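Local coordinates for protein glutathione transferase gst1-6 (Anopheles dirus, PDB 1V2A) that probably catalyses the conjugation of glutathione to electrophilic halide-bearing compounds, working in detoxification as a homodimeric transferase, at residues Y70-E73 and T74-D78; L81-D85 and P86-S90; E126-K129 and G130-L134. All blocks are in the same frame, centred on the assembly; numbering follows the deposited sequence.

Contact 1. Residues Y70-E73 and T74-D78; sequences YLVE and TYAKD
Thr74 folds its hydroxyl back over the helix to reach the residue one turn earlier, where it bonds to the carbonyl of Tyr70 and also lies over that residue's ring. OG1 donates to Tyr70 O at 2.8 Å, and the same atom sits 3.6 Å above the Tyr70 ring plane, over the ring centre. The torsions make this double approach possible: OG1 lies beside its own backbone N (chi1 -55°), while in the tyrosine chi1 of 169° brings the ring alongside Thr74 and chi2 of 83° turns a face to the hydroxyl. Tyr70 O also accepts Thr74 N at 2.9 Å. The two donors arrive from opposite faces of the carbonyl plane, so this oxygen is gripped by two bonds from a single residue. This is the C-terminal end of helix 64-75 in the thioredoxin-like domain of a glutathione transferase, and Ala76 is the first residue to leave helical geometry. Thr74 CG2, the other branch, covers the centre of one face of the Tyr75 ring at 3.4 Å from its plane. Leu71 CD2 meets that ring differently, in plane at its edge, 3.9 Å from Tyr75 CD2. The far end of Tyr75 is held by Asp56, to which its OH is hydrogen-bonded. Glu73 reaches toward the second subunit, where its OE2 forms a salt bridge with Arg89 NH1 of that chain.

Contact 2. Residues L81-D85 and P86-S90; sequences LYPKD and PKVRS
Arg89 reaches back from the first turns of helix 86-115 to the loop before it, and Tyr82, Pro83 and Lys84 surround its chain. CB starts 3.4 Å from Pro83 O. With CG anti to the backbone N (chi1 -177°), the next two methylenes run past the phenol end of Tyr82, CD lying 3.5 Å from Tyr82 OH. A bend at chi3 (-69°) then lays the guanidinium flat over the tyrosine ring. The two planes are only 17° apart; CZ is 3.1 Å from Tyr82 CE2, and NE stands over the ring face, offset toward the rim. NE donates to Pro83 O at 2.7 Å, tilted out of the carbonyl plane. NH2 donates to Tyr82 O, also at 2.7 Å, with that oxygen close to the guanidinium plane but the donor well above the carbonyl's. Lys84 CA lies over the opposite face. NH1 reaches toward Glu73 OE2 of the second subunit in a long, weak ion pair. Tyr82 OH is hydrogen-bonded to Asn93 OD1, one turn further along the helix.

Next to the arginine, Asp85 is the N-cap of the helix; its OD1 accepts Lys87 N at 3.1 Å, from well above the carboxylate plane. Asp85 O takes both Val88 N and Arg89 N, while Pro83 CB packs 3.8 Å from Val88 CG1. Set at the helix's N-terminal end, the aspartate is probably stabilised as an anion. The arginine is buried, and its charge is probably offset by the two carbonyl dipoles and the ring face, with Glu73 of the second subunit only a weak, long counter-ion.

Contact 3. Residues E126-K129 and G130-L134; sequences EKLK and GALDL
Lys129 and Asp133, one turn apart, meet across the outer side of helix 122-141 in a salt bridge. The lysine carries CG anti to its backbone N and runs extended until a bend at chi4 (-63°) turns NZ onto Asp133 OD2 at 3.0 Å. It arrives on the syn side of the carboxylate, 19° out of its plane. The aspartate's own CG lies beside its backbone N, which swings the carboxylate back toward the lysine; Lys129 CG also lies 3.4 Å from the same OD2. Beneath this pair Asp133 N bonds to Lys129 O at 2.9 Å, nearly in line with the carbonyl. Leu128 and Leu132 repeat the i, i+4 spacing on the buried side, their long axes set at a slant and CD1 meeting CD1 at 3.8 Å. Gly130 N and Ala131 N complete the turn, bonding to Glu126 O and Lys127 O. Lys127 O also accepts Arg106 NH1 from helix 86-115, against which this helix packs: Leu128 rests on Ile107 and Val110, Ala131 on Thr102, and Leu132 on Leu103, with Phe174, just before helix 175-185, touching both Leu132 and Asp133.

How the contacts relate
The three contacts follow one another along the chain, each closing before the next opens. Contact 1 ends helix 64-75 in the thioredoxin-like domain, contact 2 starts helix 86-115 of the all-helical C-terminal domain, and contact 3 lies on the following helix, 122-141. Contacts 1 and 2, with centres 14 Å apart, touch through Val72 CG1 and Tyr82 CB at 4.0 Å; Tyr82 of the linker thus packs on helix 64-75 as well as against Arg89 of helix 86-115. Both also face the second subunit and so help form the dimer interface. Contact 3 stands apart, its centre 32 Å from that of contact 1 across the chain's centre and 26 Å from that of contact 2, within the helical bundle.

Contact 1. Residues Y70-E73 and T74-D78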
loop_
_atom_site.group_PDB
_atom_site.type_symbol
_atom_site.label_atom_id
_atom_site.label_comp_id
_atom_site.label_asym_id
_atom_site.label_seq_id
_atom_site.Cartn_x
_atom_site.Cartn_y
_atom_site.Cartn_z
ATOM N N TYR B 70 -2.428 13.575 1.822
ATOM C CA TYR B 70 -2.447 14.619 2.831
ATOM C C TYR B 70 -2.457 16.017 2.193
ATOM O O TYR B 70 -3.265 16.867 2.561
ATOM C CB TYR B 70 -1.219 14.485 3.739
ATOM C CG TYR B 70 -1.004 15.669 4.655
ATOM C CD1 TYR B 70 -1.694 15.781 5.860
ATOM C CD2 TYR B 70 -0.109 16.682 4.313
ATOM C CE1 TYR B 70 -1.492 16.874 6.706
ATOM C CE2 TYR B 70 0.097 17.780 5.149
ATOM C CZ TYR B 70 -0.592 17.868 6.341
ATOM O OH TYR B 70 -0.371 18.939 7.174
ATOM N N LEU B 71 -1.555 16.240 1.241
ATOM C CA LEU B 71 -1.433 17.526 0.560
ATOM C C LEU B 71 -2.687 17.901 -0.219
ATOM O O LEU B 71 -3.110 19.059 -0.207
ATOM C CB LEU B 71 -0.237 17.515 -0.401
ATOM C CG LEU B 71 1.170 17.491 0.209
ATOM C CD1 LEU B 71 2.191 17.350 -0.903
ATOM C CD2 LEU B 71 1.438 18.759 0.997
ATOM N N VAL B 72 -3.266 16.923 -0.910
ATOM C CA VAL B 72 -4.466 17.166 -1.686
ATOM C C VAL B 72 -5.591 17.612 -0.751
ATOM O O VAL B 72 -6.201 18.661 -0.964
ATOM C CB VAL B 72 -4.917 15.892 -2.443
ATOM C CG1 VAL B 72 -6.196 16.173 -3.211
ATOM C CG2 VAL B 72 -3.828 15.433 -3.386
ATOM N N GLU B 73 -5.851 16.817 0.286
ATOM C CA GLU B 73 -6.910 17.122 1.247
ATOM C C GLU B 73 -6.672 18.470 1.904
ATOM O O GLU B 73 -7.598 19.255 2.079
ATOM C CB GLU B 73 -6.994 16.026 2.328
ATOM C CG GLU B 73 -7.118 14.604 1.756
ATOM C CD GLU B 73 -7.470 13.546 2.794
ATOM O OE1 GLU B 73 -6.751 13.407 3.810
ATOM O OE2 GLU B 73 -8.477 12.845 2.581
ATOM N N THR B 74 -5.420 18.740 2.251
ATOM C CA THR B 74 -5.054 19.994 2.896
ATOM C C THR B 74 -4.980 21.217 1.975
ATOM O O THR B 74 -5.440 22.301 2.346
ATOM C CB THR B 74 -3.690 19.866 3.601
ATOM O OG1 THR B 74 -3.720 18.764 4.515
ATOM C CG2 THR B 74 -3.372 21.130 4.369
ATOM N N TYR B 75 -4.417 21.053 0.779
ATOM C CA TYR B 75 -4.253 22.192 -0.118
ATOM C C TYR B 75 -5.013 22.233 -1.439
ATOM O O TYR B 75 -5.077 23.285 -2.076
ATOM C CB TYR B 75 -2.759 22.392 -0.385
ATOM C CG TYR B 75 -1.978 22.630 0.881
ATOM C CD1 TYR B 75 -2.193 23.774 1.644
ATOM C CD2 TYR B 75 -1.064 21.690 1.347
ATOM C CE1 TYR B 75 -1.526 23.976 2.842
ATOM C CE2 TYR B 75 -0.388 21.883 2.545
ATOM C CZ TYR B 75 -0.627 23.030 3.290
ATOM O OH TYR B 75 0.020 23.229 4.486
ATOM N N ALA B 76 -5.592 21.115 -1.858
ATOM C CA ALA B 76 -6.328 21.097 -3.120
ATOM C C ALA B 76 -7.574 21.968 -3.077
ATOM O O ALA B 76 -8.440 21.791 -2.223
ATOM C CB ALA B 76 -6.714 19.676 -3.485
ATOM N N LYS B 77 -7.651 22.910 -4.009
ATOM C CA LYS B 77 -8.788 23.814 -4.120
ATOM C C LYS B 77 -9.963 23.033 -4.704
ATOM O O LYS B 77 -11.106 23.492 -4.688
ATOM C CB LYS B 77 -8.421 24.992 -5.033
ATOM C CG LYS B 77 -9.598 25.820 -5.535
ATOM C CD LYS B 77 -10.384 26.451 -4.391
ATOM C CE LYS B 77 -11.595 27.217 -4.905
ATOM N NZ LYS B 77 -12.510 26.346 -5.694
ATOM N N ASP B 78 -9.661 21.845 -5.218
ATOM C CA ASP B 78 -10.661 20.964 -5.815
ATOM C C ASP B 78 -10.470 19.563 -5.251
ATOM O O ASP B 78 -9.477 19.285 -4.577
ATOM C CB ASP B 78 -10.490 20.891 -7.339
ATOM C CG ASP B 78 -10.438 22.253 -7.993
ATOM O OD1 ASP B 78 -9.542 23.058 -7.650
ATOM O OD2 ASP B 78 -11.289 22.520 -8.866
#

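Contact 2. Residues L81-D85 and P86-S90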
loop_
_atom_site.group_PDB
_atom_site.type_symbol
_atom_site.label_atom_id
_atom_site.label_comp_id
_atom_site.label_asym_id
_atom_site.label_seq_id
_atom_site.Cartn_x
_atom_site.Cartn_y
_atom_site.Cartn_z
ATOM N N LEU B 81 -8.611 15.593 -8.152
ATOM C CA LEU B 81 -7.451 14.704 -8.077
ATOM C C LEU B 81 -7.727 13.553 -7.118
ATOM O O LEU B 81 -7.079 12.511 -7.180
ATOM C CB LEU B 81 -6.204 15.466 -7.610
ATOM C CG LEU B 81 -5.608 16.517 -8.554
ATOM C CD1 LEU B 81 -4.341 17.103 -7.943
ATOM C CD2 LEU B 81 -5.314 15.874 -9.903
ATOM N N TYR B 82 -8.685 13.758 -6.220
ATOM C CA TYR B 82 -9.065 12.731 -5.264
ATOM C C TYR B 82 -10.562 12.862 -4.940
ATOM O O TYR B 82 -10.951 13.302 -3.859
ATOM C CB TYR B 82 -8.217 12.847 -3.997
ATOM C CG TYR B 82 -8.289 11.625 -3.111
ATOM C CD1 TYR B 82 -7.934 10.364 -3.599
ATOM C CD2 TYR B 82 -8.725 11.721 -1.790
ATOM C CE1 TYR B 82 -8.015 9.228 -2.790
ATOM C CE2 TYR B 82 -8.806 10.596 -0.976
ATOM C CZ TYR B 82 -8.452 9.352 -1.479
ATOM O OH TYR B 82 -8.536 8.237 -0.662
ATOM N N PRO B 83 -11.422 12.473 -5.893
ATOM C CA PRO B 83 -12.881 12.523 -5.775
ATOM C C PRO B 83 -13.473 11.986 -4.466
ATOM O O PRO B 83 -13.052 10.952 -3.945
ATOM C CB PRO B 83 -13.344 11.727 -6.990
ATOM C CG PRO B 83 -12.300 12.049 -8.003
ATOM C CD PRO B 83 -11.025 11.934 -7.207
ATOM N N LYS B 84 -14.475 12.700 -3.960
ATOM C CA LYS B 84 -15.150 12.340 -2.724
ATOM C C LYS B 84 -16.171 11.215 -2.876
ATOM O O LYS B 84 -16.479 10.520 -1.905
ATOM C CB LYS B 84 -15.833 13.576 -2.137
ATOM C CG LYS B 84 -14.844 14.607 -1.636
ATOM C CD LYS B 84 -15.542 15.843 -1.116
ATOM C CE LYS B 84 -14.593 16.663 -0.277
ATOM N NZ LYS B 84 -14.059 15.846 0.847
ATOM N N ASP B 85 -16.703 11.036 -4.084
ATOM C CA ASP B 85 -17.681 9.979 -4.309
ATOM C C ASP B 85 -17.056 8.606 -4.095
ATOM O O ASP B 85 -16.203 8.174 -4.867
ATOM C CB ASP B 85 -18.258 10.056 -5.714
ATOM C CG ASP B 85 -18.900 8.756 -6.135
ATOM O OD1 ASP B 85 -19.678 8.196 -5.337
ATOM O OD2 ASP B 85 -18.628 8.287 -7.258
ATOM N N PRO B 86 -17.484 7.897 -3.038
ATOM C CA PRO B 86 -16.980 6.565 -2.690
ATOM C C PRO B 86 -16.941 5.586 -3.854
ATOM O O PRO B 86 -16.142 4.656 -3.854
ATOM C CB PRO B 86 -17.931 6.117 -1.581
ATOM C CG PRO B 86 -18.279 7.410 -0.913
ATOM C CD PRO B 86 -18.542 8.311 -2.099
ATOM N N LYS B 87 -17.804 5.794 -4.840
ATOM C CA LYS B 87 -17.856 4.921 -6.009
ATOM C C LYS B 87 -16.624 5.150 -6.884
ATOM O O LYS B 87 -16.138 4.233 -7.550
ATOM C CB LYS B 87 -19.119 5.211 -6.821
ATOM C CG LYS B 87 -20.429 4.946 -6.083
ATOM C CD LYS B 87 -20.817 3.474 -6.140
ATOM C CE LYS B 87 -22.087 3.183 -5.343
ATOM N NZ LYS B 87 -21.873 3.225 -3.861
ATOM N N VAL B 88 -16.128 6.384 -6.885
ATOM C CA VAL B 88 -14.950 6.735 -7.669
ATOM C C VAL B 88 -13.688 6.531 -6.846
ATOM O O VAL B 88 -12.729 5.908 -7.303
ATOM C CB VAL B 88 -14.991 8.209 -8.129
ATOM C CG1 VAL B 88 -13.736 8.537 -8.927
ATOM C CG2 VAL B 88 -16.238 8.460 -8.966
ATOM N N ARG B 89 -13.706 7.059 -5.627
ATOM C CA ARG B 89 -12.573 6.962 -4.716
ATOM C C ARG B 89 -12.103 5.536 -4.449
ATOM O O ARG B 89 -10.936 5.322 -4.133
ATOM C CB ARG B 89 -12.906 7.651 -3.388
ATOM C CG ARG B 89 -11.742 7.658 -2.414
ATOM C CD ARG B 89 -11.935 8.648 -1.284
ATOM N NE ARG B 89 -11.871 10.028 -1.752
ATOM C CZ ARG B 89 -11.893 11.091 -0.952
ATOM N NH1 ARG B 89 -11.975 10.933 0.359
ATOM N NH2 ARG B 89 -11.824 12.311 -1.464
ATOM N N SER B 90 -12.999 4.559 -4.572
ATOM C CA SER B 90 -12.611 3.174 -4.341
ATOM C C SER B 90 -11.654 2.712 -5.431
ATOM O O SER B 90 -10.729 1.948 -5.163
ATOM C CB SER B 90 -13.836 2.241 -4.279
ATOM O OG SER B 90 -14.579 2.240 -5.486
#

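Contact 3. Residues E126-K129 and G130-L134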
loop_
_atom_site.group_PDB
_atom_site.type_symbol
_atom_site.label_atom_id
_atom_site.label_comp_id
_atom_site.label_asym_id
_atom_site.label_seq_id
_atom_site.Cartn_x
_atom_site.Cartn_y
_atom_site.Cartn_z
ATOM N N GLU B 126 7.481 -12.753 -15.052
ATOM C CA GLU B 126 6.108 -13.037 -15.438
ATOM C C GLU B 126 5.115 -12.201 -14.635
ATOM O O GLU B 126 4.118 -11.726 -15.178
ATOM C CB GLU B 126 5.792 -14.523 -15.260
ATOM C CG GLU B 126 4.364 -14.864 -15.652
ATOM C CD GLU B 126 3.987 -16.297 -15.339
ATOM O OE1 GLU B 126 4.519 -17.220 -16.000
ATOM O OE2 GLU B 126 3.155 -16.497 -14.424
ATOM N N LYS B 127 5.374 -12.034 -13.342
ATOM C CA LYS B 127 4.493 -11.221 -12.515
ATOM C C LYS B 127 4.666 -9.774 -12.945
ATOM O O LYS B 127 3.707 -8.999 -12.950
ATOM C CB LYS B 127 4.825 -11.388 -11.028
ATOM C CG LYS B 127 4.216 -12.646 -10.422
ATOM C CD LYS B 127 4.654 -12.896 -8.981
ATOM C CE LYS B 127 4.166 -11.816 -8.005
ATOM N NZ LYS B 127 5.017 -10.592 -7.995
ATOM N N LEU B 128 5.895 -9.421 -13.318
ATOM C CA LEU B 128 6.199 -8.074 -13.786
ATOM C C LEU B 128 5.217 -7.826 -14.931
ATOM O O LEU B 128 4.443 -6.872 -14.917
ATOM C CB LEU B 128 7.635 -8.013 -14.322
ATOM C CG LEU B 128 8.386 -6.681 -14.474
ATOM C CD1 LEU B 128 7.443 -5.561 -14.810
ATOM C CD2 LEU B 128 9.099 -6.370 -13.176
ATOM N N LYS B 129 5.263 -8.715 -15.917
ATOM C CA LYS B 129 4.403 -8.638 -17.079
ATOM C C LYS B 129 2.952 -8.604 -16.638
ATOM O O LYS B 129 2.171 -7.762 -17.093
ATOM C CB LYS B 129 4.644 -9.848 -17.980
ATOM C CG LYS B 129 3.656 -9.987 -19.116
ATOM C CD LYS B 129 3.977 -11.201 -19.965
ATOM C CE LYS B 129 2.901 -11.455 -21.006
ATOM N NZ LYS B 129 1.584 -11.763 -20.365
ATOM N N GLY B 130 2.599 -9.528 -15.748
ATOM C CA GLY B 130 1.235 -9.599 -15.252
ATOM C C GLY B 130 0.735 -8.273 -14.713
ATOM O O GLY B 130 -0.400 -7.877 -14.986
ATOM N N ALA B 131 1.577 -7.578 -13.950
ATOM C CA ALA B 131 1.185 -6.299 -13.378
ATOM C C ALA B 131 0.947 -5.271 -14.477
ATOM O O ALA B 131 0.021 -4.465 -14.400
ATOM C CB ALA B 131 2.256 -5.811 -12.425
ATOM N N LEU B 132 1.785 -5.315 -15.507
ATOM C CA LEU B 132 1.681 -4.383 -16.619
ATOM C C LEU B 132 0.414 -4.607 -17.433
ATOM O O LEU B 132 -0.273 -3.646 -17.802
ATOM C CB LEU B 132 2.918 -4.501 -17.515
ATOM C CG LEU B 132 4.260 -4.260 -16.812
ATOM C CD1 LEU B 132 5.395 -4.501 -17.789
ATOM C CD2 LEU B 132 4.314 -2.841 -16.264
ATOM N N ASP B 133 0.101 -5.872 -17.713
ATOM C CA ASP B 133 -1.104 -6.184 -18.475
ATOM C C ASP B 133 -2.306 -5.599 -17.749
ATOM O O ASP B 133 -3.246 -5.100 -18.371
ATOM C CB ASP B 133 -1.283 -7.699 -18.622
ATOM C CG ASP B 133 -0.201 -8.335 -19.468
ATOM O OD1 ASP B 133 0.117 -7.769 -20.537
ATOM O OD2 ASP B 133 0.324 -9.398 -19.072
ATOM N N LEU B 134 -2.274 -5.671 -16.424
ATOM C CA LEU B 134 -3.359 -5.131 -15.621
ATOM C C LEU B 134 -3.432 -3.625 -15.817
ATOM O O LEU B 134 -4.495 -3.084 -16.143
ATOM C CB LEU B 134 -3.142 -5.464 -14.143
ATOM C CG LEU B 134 -3.591 -6.869 -13.729
ATOM C CD1 LEU B 134 -3.120 -7.183 -12.317
ATOM C CD2 LEU B 134 -5.108 -6.947 -13.826
#